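Phosphatase YwpJ (Bacillus subtilis, PDB 1NRW) is a magnesium-dependent phosphatase of the haloacid dehalogenase superfamily that removes phosphate from five- and six-carbon sugar phosphates and nucleoside monophosphates in vitro. Local coordinates at residues E25-L30 with E56-K61; Q32-G37 with I60-I65; Y103-T108 with L122-D127; L126-S131 with N207-S212. One frame throughout, in Å; residues are numbered along the deposited sequence. Where two conformers were deposited one is given.

Contact 1 (E25-L30 with E56-K61); sequences ENENAL and EPLGIK
E27 brings its carboxylate up to a backbone carbonyl, OE2 lying 3.6 Å from L58 O, two acceptors side by side; no hydrogen bond crosses between the segments. R31, one helical turn further on, forms a salt bridge to E27 OE2 through NE and a weak hydrogen bond to G59 O through NH2, which probably eases the approach of the two acceptors. E27 OE1 lies 4.3 Å from the L58 methyl CD2. The remaining contacts are largely hydrocarbon. With CG anti to the backbone N (chi1 -173°) and an extended chain beyond, E27 reaches out from helix 24-35 and lays its CG against I60 CD1 at 3.9 Å, the two side chains crossing at a slant. L30 CD1 meets the other branch of I60, CG2, at 4.3 Å. Just before I60 the chain turns: G59, with positive phi, is the C-prime residue of a Schellman motif ending helix 48-55, in which I60 N bonds back to F55 O. The contact thus joins two successive helical connections of the Rossmann-like HAD core. Its chemistry implies that the glutamate packs by its stem while its charge is probably balanced by R31 within its own helix.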
loop_
_atom_site.group_PDB
_atom_site.type_symbol
_atom_site.label_atom_id
_atom_site.label_comp_id
_atom_site.label_asym_id
_atom_site.label_seq_id
_atom_site.Cartn_x
_atom_site.Cartn_y
_atom_site.Cartn_z
ATOM N N GLU A 25 -21.242 -1.428 3.830
ATOM C CA GLU A 25 -20.958 -2.215 5.026
ATOM C C GLU A 25 -19.611 -1.858 5.640
ATOM O O GLU A 25 -19.493 -1.704 6.863
ATOM C CB GLU A 25 -20.985 -3.719 4.713
ATOM C CG GLU A 25 -22.378 -4.287 4.497
ATOM C CD GLU A 25 -22.866 -4.182 3.066
ATOM O OE1 GLU A 25 -22.293 -3.400 2.272
ATOM O OE2 GLU A 25 -23.846 -4.886 2.733
ATOM N N ASN A 26 -18.590 -1.734 4.795
ATOM C CA ASN A 26 -17.267 -1.379 5.292
ATOM C C ASN A 26 -17.224 0.049 5.813
ATOM O O ASN A 26 -16.580 0.322 6.830
ATOM C CB ASN A 26 -16.207 -1.576 4.205
ATOM C CG ASN A 26 -15.741 -3.023 4.097
ATOM O OD1 ASN A 26 -16.215 -3.903 4.822
ATOM N ND2 ASN A 26 -14.807 -3.273 3.192
ATOM N N GLU A 27 -17.911 0.967 5.136
ATOM C CA GLU A 27 -17.921 2.347 5.601
ATOM C C GLU A 27 -18.578 2.401 6.974
ATOM O O GLU A 27 -18.067 3.049 7.882
ATOM C CB GLU A 27 -18.684 3.268 4.641
ATOM C CG GLU A 27 -18.551 4.739 5.035
ATOM C CD GLU A 27 -19.397 5.677 4.194
ATOM O OE1 GLU A 27 -19.833 5.273 3.097
ATOM O OE2 GLU A 27 -19.615 6.826 4.632
ATOM N N ASN A 28 -19.714 1.723 7.121
ATOM C CA ASN A 28 -20.409 1.699 8.402
ATOM C C ASN A 28 -19.534 1.087 9.492
ATOM O O ASN A 28 -19.508 1.577 10.621
ATOM C CB ASN A 28 -21.725 0.916 8.295
ATOM C CG ASN A 28 -22.804 1.680 7.538
ATOM O OD1 ASN A 28 -23.022 2.869 7.775
ATOM N ND2 ASN A 28 -23.495 0.992 6.633
ATOM N N ALA A 29 -18.812 0.019 9.154
ATOM C CA ALA A 29 -17.937 -0.642 10.122
ATOM C C ALA A 29 -16.815 0.289 10.583
ATOM O O ALA A 29 -16.465 0.309 11.766
ATOM C CB ALA A 29 -17.350 -1.922 9.518
ATOM N N LEU A 30 -16.248 1.057 9.655
ATOM C CA LEU A 30 -15.175 1.993 9.995
ATOM C C LEU A 30 -15.672 3.085 10.934
ATOM O O LEU A 30 -15.022 3.411 11.930
ATOM C CB LEU A 30 -14.599 2.661 8.740
ATOM C CG LEU A 30 -13.651 1.883 7.829
ATOM C CD1 LEU A 30 -13.132 2.810 6.734
ATOM C CD2 LEU A 30 -12.495 1.332 8.638
ATOM N N GLU A 56 -12.177 11.241 0.402
ATOM C CA GLU A 56 -12.774 12.576 0.364
ATOM C C GLU A 56 -14.260 12.597 0.001
ATOM O O GLU A 56 -15.074 13.157 0.735
ATOM C CB GLU A 56 -11.996 13.469 -0.604
ATOM C CG GLU A 56 -11.376 14.687 0.045
ATOM C CD GLU A 56 -12.409 15.571 0.712
ATOM O OE1 GLU A 56 -13.335 16.039 0.012
ATOM O OE2 GLU A 56 -12.295 15.799 1.936
ATOM N N PRO A 57 -14.636 11.987 -1.134
ATOM C CA PRO A 57 -16.044 11.966 -1.554
ATOM C C PRO A 57 -16.968 11.253 -0.567
ATOM O O PRO A 57 -18.178 11.496 -0.546
ATOM C CB PRO A 57 -15.995 11.241 -2.899
ATOM C CG PRO A 57 -14.599 11.505 -3.392
ATOM C CD PRO A 57 -13.782 11.337 -2.143
ATOM N N LEU A 58 -16.397 10.366 0.244
ATOM C CA LEU A 58 -17.179 9.609 1.217
ATOM C C LEU A 58 -17.178 10.235 2.601
ATOM O O LEU A 58 -17.897 9.780 3.495
ATOM C CB LEU A 58 -16.637 8.183 1.323
ATOM C CG LEU A 58 -16.690 7.351 0.045
ATOM C CD1 LEU A 58 -16.010 6.015 0.299
ATOM C CD2 LEU A 58 -18.140 7.155 -0.384
ATOM N N GLY A 59 -16.364 11.268 2.783
ATOM C CA GLY A 59 -16.286 11.915 4.079
ATOM C C GLY A 59 -15.574 11.059 5.112
ATOM O O GLY A 59 -15.722 11.273 6.313
ATOM N N ILE A 60 -14.800 10.081 4.651
ATOM C CA ILE A 60 -14.068 9.202 5.554
ATOM C C ILE A 60 -12.741 9.841 5.947
ATOM O O ILE A 60 -12.008 10.349 5.099
ATOM C CB ILE A 60 -13.793 7.821 4.902
ATOM C CG1 ILE A 60 -15.114 7.066 4.710
ATOM C CG2 ILE A 60 -12.826 7.005 5.770
ATOM C CD1 ILE A 60 -14.973 5.760 3.953
ATOM N N LYS A 61 -12.451 9.823 7.243
ATOM C CA LYS A 61 -11.211 10.386 7.767
ATOM C C LYS A 61 -10.584 9.417 8.756
ATOM O O LYS A 61 -11.134 9.163 9.828
ATOM C CB LYS A 61 -11.474 11.719 8.467
ATOM C CG LYS A 61 -11.888 12.842 7.534
ATOM C CD LYS A 61 -12.017 14.153 8.291
ATOM C CE LYS A 61 -12.289 15.313 7.347
ATOM N NZ LYS A 61 -12.383 16.608 8.081
#

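Contact 2 (Q32-G37 with I60-I65); sequences QAQRDG and IKTWVI
The last turns of helix 24-35 run past the loop entering strand 63-66, with the CA atoms of Q34 and T62, the nearest pair, 8.7 Å apart. In the parallel beta-alpha-beta layering of the HAD core, this ties the C-terminal end of the helix, closed by a Schellman motif at G37, to the approach of strand 63-66, which pairs in parallel with strand 39-43, the strand this helix leads into. One amide does the work. Q34, extended beyond CG, sends NE2 to K61 O at 2.8 Å in a nearly straight bond (165° at the hydrogen), and that oxygen lies in the plane of the amide. Q34 OE1 accepts from a water that in turn accepts from K61 N. These two bonds together define which way round the Q34 amide sits, while K61 NZ forms a salt bridge with E76. Beside the bond, T62 CG2 stands 3.9 Å from Q34 NE2, and T62 OG1 donates to W63 O at 2.8 Å from above the carbonyl plane.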
loop_
_atom_site.group_PDB
_atom_site.type_symbol
_atom_site.label_atom_id
_atom_site.label_comp_id
_atom_site.label_asym_id
_atom_site.label_seq_id
_atom_site.Cartn_x
_atom_site.Cartn_y
_atom_site.Cartn_z
ATOM N N GLN A 32 -18.259 2.951 12.862
ATOM C CA GLN A 32 -18.656 2.374 14.147
ATOM C C GLN A 32 -17.429 2.196 15.030
ATOM O O GLN A 32 -17.476 2.439 16.236
ATOM C CB GLN A 32 -19.351 1.023 13.951
ATOM C CG GLN A 32 -19.811 0.375 15.261
ATOM C CD GLN A 32 -20.660 1.311 16.104
ATOM O OE1 GLN A 32 -21.607 1.922 15.603
ATOM N NE2 GLN A 32 -20.332 1.424 17.390
ATOM N N ALA A 33 -16.330 1.765 14.420
ATOM C CA ALA A 33 -15.086 1.570 15.145
ATOM C C ALA A 33 -14.617 2.903 15.718
ATOM O O ALA A 33 -14.186 2.975 16.867
ATOM C CB ALA A 33 -14.020 0.989 14.216
ATOM N N GLN A 34 -14.711 3.965 14.924
ATOM C CA GLN A 34 -14.285 5.276 15.398
ATOM C C GLN A 34 -15.230 5.748 16.493
ATOM O O GLN A 34 -14.823 6.427 17.439
ATOM C CB GLN A 34 -14.247 6.272 14.235
ATOM C CG GLN A 34 -13.249 5.875 13.158
ATOM C CD GLN A 34 -13.152 6.886 12.035
ATOM O OE1 GLN A 34 -14.160 7.270 11.447
ATOM N NE2 GLN A 34 -11.934 7.319 11.729
ATOM N N ARG A 35 -16.492 5.353 16.364
ATOM C CA ARG A 35 -17.530 5.689 17.327
ATOM C C ARG A 35 -17.233 4.995 18.658
ATOM O O ARG A 35 -17.513 5.541 19.726
ATOM C CB ARG A 35 -18.881 5.235 16.772
ATOM C CG ARG A 35 -20.095 5.647 17.567
ATOM C CD ARG A 35 -21.350 5.318 16.771
ATOM N NE ARG A 35 -21.415 6.085 15.529
ATOM C CZ ARG A 35 -21.709 5.567 14.341
ATOM N NH1 ARG A 35 -21.964 4.271 14.222
ATOM N NH2 ARG A 35 -21.749 6.346 13.268
ATOM N N ASP A 36 -16.663 3.791 18.591
ATOM C CA ASP A 36 -16.312 3.037 19.795
ATOM C C ASP A 36 -15.015 3.549 20.414
ATOM O O ASP A 36 -14.545 3.006 21.411
ATOM C CB ASP A 36 -16.134 1.546 19.491
ATOM C CG ASP A 36 -17.444 0.834 19.236
ATOM O OD1 ASP A 36 -18.479 1.274 19.779
ATOM O OD2 ASP A 36 -17.433 -0.181 18.505
ATOM N N GLY A 37 -14.430 4.581 19.816
ATOM C CA GLY A 37 -13.189 5.126 20.341
ATOM C C GLY A 37 -11.938 4.400 19.873
ATOM O O GLY A 37 -10.859 4.566 20.450
ATOM N N ILE A 60 -14.800 10.081 4.651
ATOM C CA ILE A 60 -14.068 9.202 5.554
ATOM C C ILE A 60 -12.741 9.841 5.947
ATOM O O ILE A 60 -12.008 10.349 5.099
ATOM C CB ILE A 60 -13.793 7.821 4.902
ATOM C CG1 ILE A 60 -15.114 7.066 4.710
ATOM C CG2 ILE A 60 -12.826 7.005 5.770
ATOM C CD1 ILE A 60 -14.973 5.760 3.953
ATOM N N LYS A 61 -12.451 9.823 7.243
ATOM C CA LYS A 61 -11.211 10.386 7.767
ATOM C C LYS A 61 -10.584 9.417 8.756
ATOM O O LYS A 61 -11.134 9.163 9.828
ATOM C CB LYS A 61 -11.474 11.719 8.467
ATOM C CG LYS A 61 -11.888 12.842 7.534
ATOM C CD LYS A 61 -12.017 14.153 8.291
ATOM C CE LYS A 61 -12.289 15.313 7.347
ATOM N NZ LYS A 61 -12.383 16.608 8.081
ATOM N N THR A 62 -9.425 8.881 8.394
ATOM C CA THR A 62 -8.719 7.938 9.256
ATOM C C THR A 62 -7.244 8.295 9.242
ATOM O O THR A 62 -6.811 9.146 8.466
ATOM C CB THR A 62 -8.804 6.495 8.708
ATOM O OG1 THR A 62 -8.051 6.413 7.485
ATOM C CG2 THR A 62 -10.247 6.092 8.432
ATOM N N TRP A 63 -6.469 7.649 10.108
ATOM C CA TRP A 63 -5.030 7.856 10.073
ATOM C C TRP A 63 -4.664 7.170 8.765
ATOM O O TRP A 63 -5.345 6.224 8.346
ATOM C CB TRP A 63 -4.320 7.126 11.215
ATOM C CG TRP A 63 -4.543 7.728 12.556
ATOM C CD1 TRP A 63 -5.608 7.523 13.380
ATOM C CD2 TRP A 63 -3.687 8.662 13.224
ATOM N NE1 TRP A 63 -5.472 8.274 14.525
ATOM C CE2 TRP A 63 -4.302 8.983 14.455
ATOM C CE3 TRP A 63 -2.460 9.259 12.901
ATOM C CZ2 TRP A 63 -3.733 9.880 15.369
ATOM C CZ3 TRP A 63 -1.891 10.155 13.812
ATOM C CH2 TRP A 63 -2.533 10.453 15.033
ATOM N N VAL A 64 -3.605 7.637 8.116
ATOM C CA VAL A 64 -3.183 7.033 6.863
ATOM C C VAL A 64 -1.689 6.779 6.827
ATOM O O VAL A 64 -0.883 7.701 7.004
ATOM C CB VAL A 64 -3.511 7.929 5.650
ATOM C CG1 VAL A 64 -3.027 7.254 4.355
ATOM C CG2 VAL A 64 -5.005 8.193 5.582
ATOM N N ILE A 65 -1.336 5.521 6.610
ATOM C CA ILE A 65 0.058 5.125 6.462
ATOM C C ILE A 65 0.167 4.898 4.956
ATOM O O ILE A 65 -0.569 4.081 4.390
ATOM C CB ILE A 65 0.352 3.827 7.223
ATOM C CG1 ILE A 65 0.309 4.103 8.730
ATOM C CG2 ILE A 65 1.712 3.267 6.803
ATOM C CD1 ILE A 65 0.467 2.871 9.595
HETATM O O HOH W 1 -14.449 8.785 9.049
#

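Contact 3 (Y103-T108 with L122-D127); sequences YYEVFT and LDVELD
V124 is the residue on which strand 103-108 and helix 118-132 meet, CG2 meeting Y103 and CG1 meeting E105, two residues further along the strand. The axes of the two short segments cross almost at right angles (85°), 10.2 Å apart. CG2 comes to the edge of the Y103 ring, near its plane, 4.0 Å from CD2; the ring also meets that of F178 on the adjacent strand, the planes about 10° apart. CG1, set anti to the backbone N of V124 (chi1 174°), lies 3.7 Å from E105 OE2. The polar ends are joined through water, Y103 to D123 and E105 to E125. The Y103 hydroxyl shares a water with D123, 2.7 Å from OH and 2.6 Å from OD2. E105, extended beyond CG, points its carboxylate at that of E125, with OE2 and OE1 respectively 4.3 Å apart. One water gives a proton to E105 OE1 at 2.7 Å and to E125 OE1 at 2.8 Å; a second also lies between the two acids. E125 was modelled in two conformers, which makes this bridge less certain. In the Cof-type cap domain, such packing lays the helix across one face of the sheet. In the conformer given, water appears to mediate between two acids whose like charge is probably eased by the salt bridges of E125 with R46 and R128.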
loop_
_atom_site.group_PDB
_atom_site.type_symbol
_atom_site.label_atom_id
_atom_site.label_comp_id
_atom_site.label_asym_id
_atom_site.label_seq_id
_atom_site.Cartn_x
_atom_site.Cartn_y
_atom_site.Cartn_z
ATOM N N TYR A 103 9.130 -1.164 -15.641
ATOM C CA TYR A 103 8.230 -0.020 -15.567
ATOM C C TYR A 103 8.447 0.393 -14.114
ATOM O O TYR A 103 8.720 -0.463 -13.269
ATOM C CB TYR A 103 6.754 -0.415 -15.706
ATOM C CG TYR A 103 6.294 -0.892 -17.061
ATOM C CD1 TYR A 103 7.119 -0.812 -18.181
ATOM C CD2 TYR A 103 5.019 -1.442 -17.218
ATOM C CE1 TYR A 103 6.686 -1.276 -19.425
ATOM C CE2 TYR A 103 4.577 -1.903 -18.452
ATOM C CZ TYR A 103 5.416 -1.822 -19.549
ATOM O OH TYR A 103 4.990 -2.314 -20.764
ATOM N N TYR A 104 8.337 1.678 -13.805
ATOM C CA TYR A 104 8.512 2.083 -12.419
ATOM C C TYR A 104 7.734 3.337 -12.060
ATOM O O TYR A 104 7.386 4.143 -12.924
ATOM C CB TYR A 104 10.010 2.241 -12.090
ATOM C CG TYR A 104 10.713 3.402 -12.761
ATOM C CD1 TYR A 104 10.666 4.684 -12.208
ATOM C CD2 TYR A 104 11.427 3.220 -13.945
ATOM C CE1 TYR A 104 11.313 5.756 -12.816
ATOM C CE2 TYR A 104 12.079 4.285 -14.565
ATOM C CZ TYR A 104 12.016 5.549 -13.994
ATOM O OH TYR A 104 12.651 6.608 -14.599
ATOM N N GLU A 105 7.432 3.474 -10.774
ATOM C CA GLU A 105 6.694 4.623 -10.274
ATOM C C GLU A 105 7.437 5.094 -9.033
ATOM O O GLU A 105 7.819 4.280 -8.191
ATOM C CB GLU A 105 5.260 4.222 -9.916
ATOM C CG GLU A 105 4.471 3.668 -11.102
ATOM C CD GLU A 105 3.045 3.290 -10.739
ATOM O OE1 GLU A 105 2.614 3.578 -9.600
ATOM O OE2 GLU A 105 2.351 2.707 -11.599
ATOM N N VAL A 106 7.648 6.401 -8.934
ATOM C CA VAL A 106 8.367 6.972 -7.799
ATOM C C VAL A 106 7.425 7.799 -6.934
ATOM O O VAL A 106 6.963 8.870 -7.334
ATOM C CB VAL A 106 9.537 7.867 -8.276
ATOM C CG1 VAL A 106 10.393 8.290 -7.084
ATOM C CG2 VAL A 106 10.393 7.111 -9.297
ATOM N N PHE A 107 7.138 7.291 -5.744
ATOM C CA PHE A 107 6.252 7.975 -4.815
ATOM C C PHE A 107 7.038 9.016 -4.031
ATOM O O PHE A 107 7.978 8.682 -3.315
ATOM C CB PHE A 107 5.619 6.954 -3.867
ATOM C CG PHE A 107 4.671 6.006 -4.556
ATOM C CD1 PHE A 107 3.303 6.277 -4.593
ATOM C CD2 PHE A 107 5.151 4.877 -5.210
ATOM C CE1 PHE A 107 2.425 5.431 -5.280
ATOM C CE2 PHE A 107 4.279 4.022 -5.902
ATOM C CZ PHE A 107 2.917 4.304 -5.934
ATOM N N THR A 108 6.650 10.277 -4.190
ATOM C CA THR A 108 7.305 11.392 -3.512
ATOM C C THR A 108 6.237 12.223 -2.816
ATOM O O THR A 108 5.077 11.822 -2.744
ATOM C CB THR A 108 8.036 12.304 -4.513
ATOM O OG1 THR A 108 7.071 13.019 -5.296
ATOM C CG2 THR A 108 8.918 11.482 -5.435
ATOM N N LEU A 122 -1.728 1.457 -16.759
ATOM C CA LEU A 122 -2.960 0.711 -16.530
ATOM C C LEU A 122 -2.622 -0.761 -16.326
ATOM O O LEU A 122 -3.274 -1.451 -15.542
ATOM C CB LEU A 122 -3.926 0.861 -17.713
ATOM C CG LEU A 122 -5.308 0.220 -17.534
ATOM C CD1 LEU A 122 -6.009 0.855 -16.341
ATOM C CD2 LEU A 122 -6.139 0.414 -18.790
ATOM N N ASP A 123 -1.607 -1.254 -17.034
ATOM C CA ASP A 123 -1.225 -2.648 -16.869
ATOM C C ASP A 123 -0.722 -2.893 -15.451
ATOM O O ASP A 123 -0.976 -3.950 -14.867
ATOM C CB ASP A 123 -0.153 -3.059 -17.889
ATOM C CG ASP A 123 -0.732 -3.292 -19.281
ATOM O OD1 ASP A 123 -1.935 -3.609 -19.385
ATOM O OD2 ASP A 123 0.019 -3.170 -20.269
ATOM N N VAL A 124 -0.001 -1.920 -14.900
ATOM C CA VAL A 124 0.501 -2.058 -13.537
ATOM C C VAL A 124 -0.700 -2.133 -12.593
ATOM O O VAL A 124 -0.758 -2.982 -11.700
ATOM C CB VAL A 124 1.398 -0.856 -13.139
ATOM C CG1 VAL A 124 1.781 -0.956 -11.657
ATOM C CG2 VAL A 124 2.665 -0.835 -14.008
ATOM N N GLU A 125 -1.668 -1.249 -12.797
ATOM C CA GLU A 125 -2.849 -1.234 -11.946
ATOM C C GLU A 125 -3.690 -2.493 -12.096
ATOM O O GLU A 125 -4.149 -3.061 -11.104
ATOM C CB GLU A 125 -3.679 0.007 -12.248
ATOM C CG GLU A 125 -2.960 1.283 -11.864
ATOM C CD GLU A 125 -2.610 1.335 -10.383
ATOM O OE1 GLU A 125 -1.405 1.410 -10.042
ATOM O OE2 GLU A 125 -3.547 1.304 -9.559
ATOM N N LEU A 126 -3.892 -2.935 -13.333
ATOM C CA LEU A 126 -4.663 -4.147 -13.568
ATOM C C LEU A 126 -4.023 -5.322 -12.827
ATOM O O LEU A 126 -4.719 -6.197 -12.318
ATOM C CB LEU A 126 -4.730 -4.449 -15.069
ATOM C CG LEU A 126 -5.775 -5.474 -15.517
ATOM C CD1 LEU A 126 -7.174 -5.005 -15.119
ATOM C CD2 LEU A 126 -5.686 -5.647 -17.029
ATOM N N ASP A 127 -2.693 -5.341 -12.763
ATOM C CA ASP A 127 -1.999 -6.417 -12.059
ATOM C C ASP A 127 -2.367 -6.378 -10.569
ATOM O O ASP A 127 -2.503 -7.422 -9.930
ATOM C CB ASP A 127 -0.481 -6.280 -12.244
ATOM C CG ASP A 127 0.302 -7.380 -11.531
ATOM O OD1 ASP A 127 -0.022 -8.573 -11.719
ATOM O OD2 ASP A 127 1.251 -7.052 -10.787
HETATM O O HOH W 2 2.307 -2.531 -21.201
HETATM O O HOH W 3 0.223 3.046 -8.454
HETATM O O HOH W 4 -0.130 2.344 -12.271
#

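Contact 4 (L126-S131 with N207-S212); sequences LDRFRS and NFELSS
E209 OE2 has three partners: S203 OG and two waters, one at 2.8 Å and a weaker one at 3.1 Å, although these waters may have further acceptors competing for their protons. Both waters lead to R128. The closer is 2.8 Å from R128 NH1, the other 2.9 Å from R128 NH2, and each sits at the guanidinium edge in its plane. Direct pairing is absent, NH1 and E209 OE2 being 4.4 Å apart. R128 NE is held in a salt bridge by E125, while NH1 forms a weak, long ion pair with a phosphate ion, probably from the crystallisation liquor, close to the metal ligand D12. Here helix 118-132 of the cap domain lies over its mixed sheet, with L176 of strand 172-178 touching both R128 and N207. A third water, 2.9 Å from D127 OD2, accepts from N207 ND2 at 3.0 Å. D127 OD1 is hydrogen-bonded to H206 ND1, and N207 OD1 accepts from S203 N. D127 O accepts from S131 N and, at 2.7 Å, from S131 OG, on opposite faces of its plane.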
loop_
_atom_site.group_PDB
_atom_site.type_symbol
_atom_site.label_atom_id
_atom_site.label_comp_id
_atom_site.label_asym_id
_atom_site.label_seq_id
_atom_site.Cartn_x
_atom_site.Cartn_y
_atom_site.Cartn_z
ATOM N N LEU A 126 -3.892 -2.935 -13.333
ATOM C CA LEU A 126 -4.663 -4.147 -13.568
ATOM C C LEU A 126 -4.023 -5.322 -12.827
ATOM O O LEU A 126 -4.719 -6.197 -12.318
ATOM C CB LEU A 126 -4.730 -4.449 -15.069
ATOM C CG LEU A 126 -5.775 -5.474 -15.517
ATOM C CD1 LEU A 126 -7.174 -5.005 -15.119
ATOM C CD2 LEU A 126 -5.686 -5.647 -17.029
ATOM N N ASP A 127 -2.693 -5.341 -12.763
ATOM C CA ASP A 127 -1.999 -6.417 -12.059
ATOM C C ASP A 127 -2.367 -6.378 -10.569
ATOM O O ASP A 127 -2.503 -7.422 -9.930
ATOM C CB ASP A 127 -0.481 -6.280 -12.244
ATOM C CG ASP A 127 0.302 -7.380 -11.531
ATOM O OD1 ASP A 127 -0.022 -8.573 -11.719
ATOM O OD2 ASP A 127 1.251 -7.052 -10.787
ATOM N N ARG A 128 -2.528 -5.175 -10.019
ATOM C CA ARG A 128 -2.912 -5.036 -8.612
ATOM C C ARG A 128 -4.295 -5.661 -8.406
ATOM O O ARG A 128 -4.491 -6.457 -7.486
ATOM C CB ARG A 128 -2.991 -3.563 -8.202
ATOM C CG ARG A 128 -1.678 -2.799 -8.114
ATOM C CD ARG A 128 -2.030 -1.343 -7.800
ATOM N NE ARG A 128 -0.895 -0.429 -7.670
ATOM C CZ ARG A 128 -0.164 -0.281 -6.568
ATOM N NH1 ARG A 128 -0.428 -0.998 -5.484
ATOM N NH2 ARG A 128 0.802 0.628 -6.536
ATOM N N PHE A 129 -5.245 -5.276 -9.258
ATOM C CA PHE A 129 -6.620 -5.775 -9.195
ATOM C C PHE A 129 -6.663 -7.298 -9.303
ATOM O O PHE A 129 -7.265 -7.973 -8.475
ATOM C CB PHE A 129 -7.472 -5.209 -10.343
ATOM C CG PHE A 129 -8.103 -3.866 -10.065
ATOM C CD1 PHE A 129 -7.378 -2.685 -10.224
ATOM C CD2 PHE A 129 -9.450 -3.784 -9.700
ATOM C CE1 PHE A 129 -7.980 -1.443 -10.032
ATOM C CE2 PHE A 129 -10.070 -2.542 -9.503
ATOM C CZ PHE A 129 -9.334 -1.370 -9.672
ATOM N N ARG A 130 -6.033 -7.832 -10.347
ATOM C CA ARG A 130 -6.027 -9.273 -10.579
ATOM C C ARG A 130 -5.336 -10.086 -9.492
ATOM O O ARG A 130 -5.747 -11.206 -9.195
ATOM C CB ARG A 130 -5.382 -9.583 -11.934
ATOM C CG ARG A 130 -6.113 -8.950 -13.108
ATOM C CD ARG A 130 -5.442 -9.275 -14.435
ATOM N NE ARG A 130 -5.504 -10.699 -14.743
ATOM C CZ ARG A 130 -5.039 -11.240 -15.864
ATOM N NH1 ARG A 130 -4.471 -10.475 -16.787
ATOM N NH2 ARG A 130 -5.149 -12.547 -16.066
ATOM N N SER A 131 -4.285 -9.533 -8.904
ATOM C CA SER A 131 -3.563 -10.251 -7.861
ATOM C C SER A 131 -4.393 -10.350 -6.590
ATOM O O SER A 131 -4.356 -11.366 -5.896
ATOM C CB SER A 131 -2.232 -9.553 -7.563
ATOM O OG SER A 131 -1.388 -9.599 -8.702
ATOM N N ASN A 207 5.002 -7.051 -9.436
ATOM C CA ASN A 207 5.736 -5.894 -8.949
ATOM C C ASN A 207 6.486 -6.197 -7.668
ATOM O O ASN A 207 6.351 -7.278 -7.076
ATOM C CB ASN A 207 4.810 -4.668 -8.735
ATOM C CG ASN A 207 4.017 -4.714 -7.417
ATOM O OD1 ASN A 207 4.514 -5.150 -6.379
ATOM N ND2 ASN A 207 2.784 -4.223 -7.461
ATOM N N PHE A 208 7.333 -5.248 -7.298
ATOM C CA PHE A 208 8.074 -5.280 -6.052
ATOM C C PHE A 208 8.201 -3.811 -5.687
ATOM O O PHE A 208 8.163 -2.943 -6.563
ATOM C CB PHE A 208 9.444 -5.977 -6.184
ATOM C CG PHE A 208 10.317 -5.461 -7.296
ATOM C CD1 PHE A 208 11.187 -4.395 -7.084
ATOM C CD2 PHE A 208 10.318 -6.091 -8.536
ATOM C CE1 PHE A 208 12.053 -3.968 -8.095
ATOM C CE2 PHE A 208 11.179 -5.675 -9.554
ATOM C CZ PHE A 208 12.048 -4.613 -9.332
ATOM N N GLU A 209 8.282 -3.527 -4.393
ATOM C CA GLU A 209 8.393 -2.152 -3.929
ATOM C C GLU A 209 9.601 -2.016 -3.021
ATOM O O GLU A 209 9.913 -2.919 -2.246
ATOM C CB GLU A 209 7.125 -1.739 -3.167
ATOM C CG GLU A 209 5.853 -1.688 -4.027
ATOM C CD GLU A 209 4.608 -1.338 -3.220
ATOM O OE1 GLU A 209 4.741 -0.731 -2.130
ATOM O OE2 GLU A 209 3.489 -1.656 -3.681
ATOM N N LEU A 210 10.272 -0.877 -3.127
ATOM C CA LEU A 210 11.448 -0.600 -2.322
ATOM C C LEU A 210 11.296 0.711 -1.563
ATOM O O LEU A 210 11.029 1.756 -2.155
ATOM C CB LEU A 210 12.687 -0.523 -3.220
ATOM C CG LEU A 210 13.121 -1.831 -3.888
ATOM C CD1 LEU A 210 14.090 -1.529 -5.025
ATOM C CD2 LEU A 210 13.764 -2.745 -2.856
ATOM N N SER A 211 11.458 0.647 -0.246
ATOM C CA SER A 211 11.388 1.837 0.592
ATOM C C SER A 211 12.587 1.743 1.531
ATOM O O SER A 211 13.336 0.763 1.476
ATOM C CB SER A 211 10.072 1.870 1.379
ATOM O OG SER A 211 9.873 0.665 2.093
ATOM N N SER A 212 12.784 2.746 2.378
ATOM C CA SER A 212 13.920 2.708 3.291
ATOM C C SER A 212 13.752 1.593 4.322
ATOM O O SER A 212 12.642 1.115 4.561
ATOM C CB SER A 212 14.085 4.053 3.993
ATOM O OG SER A 212 15.351 4.125 4.631
HETATM O O HOH W 5 1.515 -4.205 -10.132
HETATM O O HOH W 6 2.706 1.202 -4.473
HETATM O O HOH W 7 0.891 -0.731 -3.038
#

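Overall arrangement
The four contacts form two pairs, one on the core side of the protein and one in the cap. Contacts 1 and 2, with centres 9 Å apart, share helix 24-35 and the loop residues I60 and K61; contacts 3 and 4, 8 Å apart, share helix 118-132 and reach the same sheet. Between the pairs the centres are 25 to 28 Å apart and nothing touches, though contact 2 comes to about 10 Å of both contacts 3 and 4 at nearest atoms. The cap pair lies closer to the active site: the R128 side chain is about 4 Å from that of D12 and about 7 Å from the calcium ion, whereas those of L30 and T62 are each about 8 Å from that of L11, a probable phosphate-binding residue.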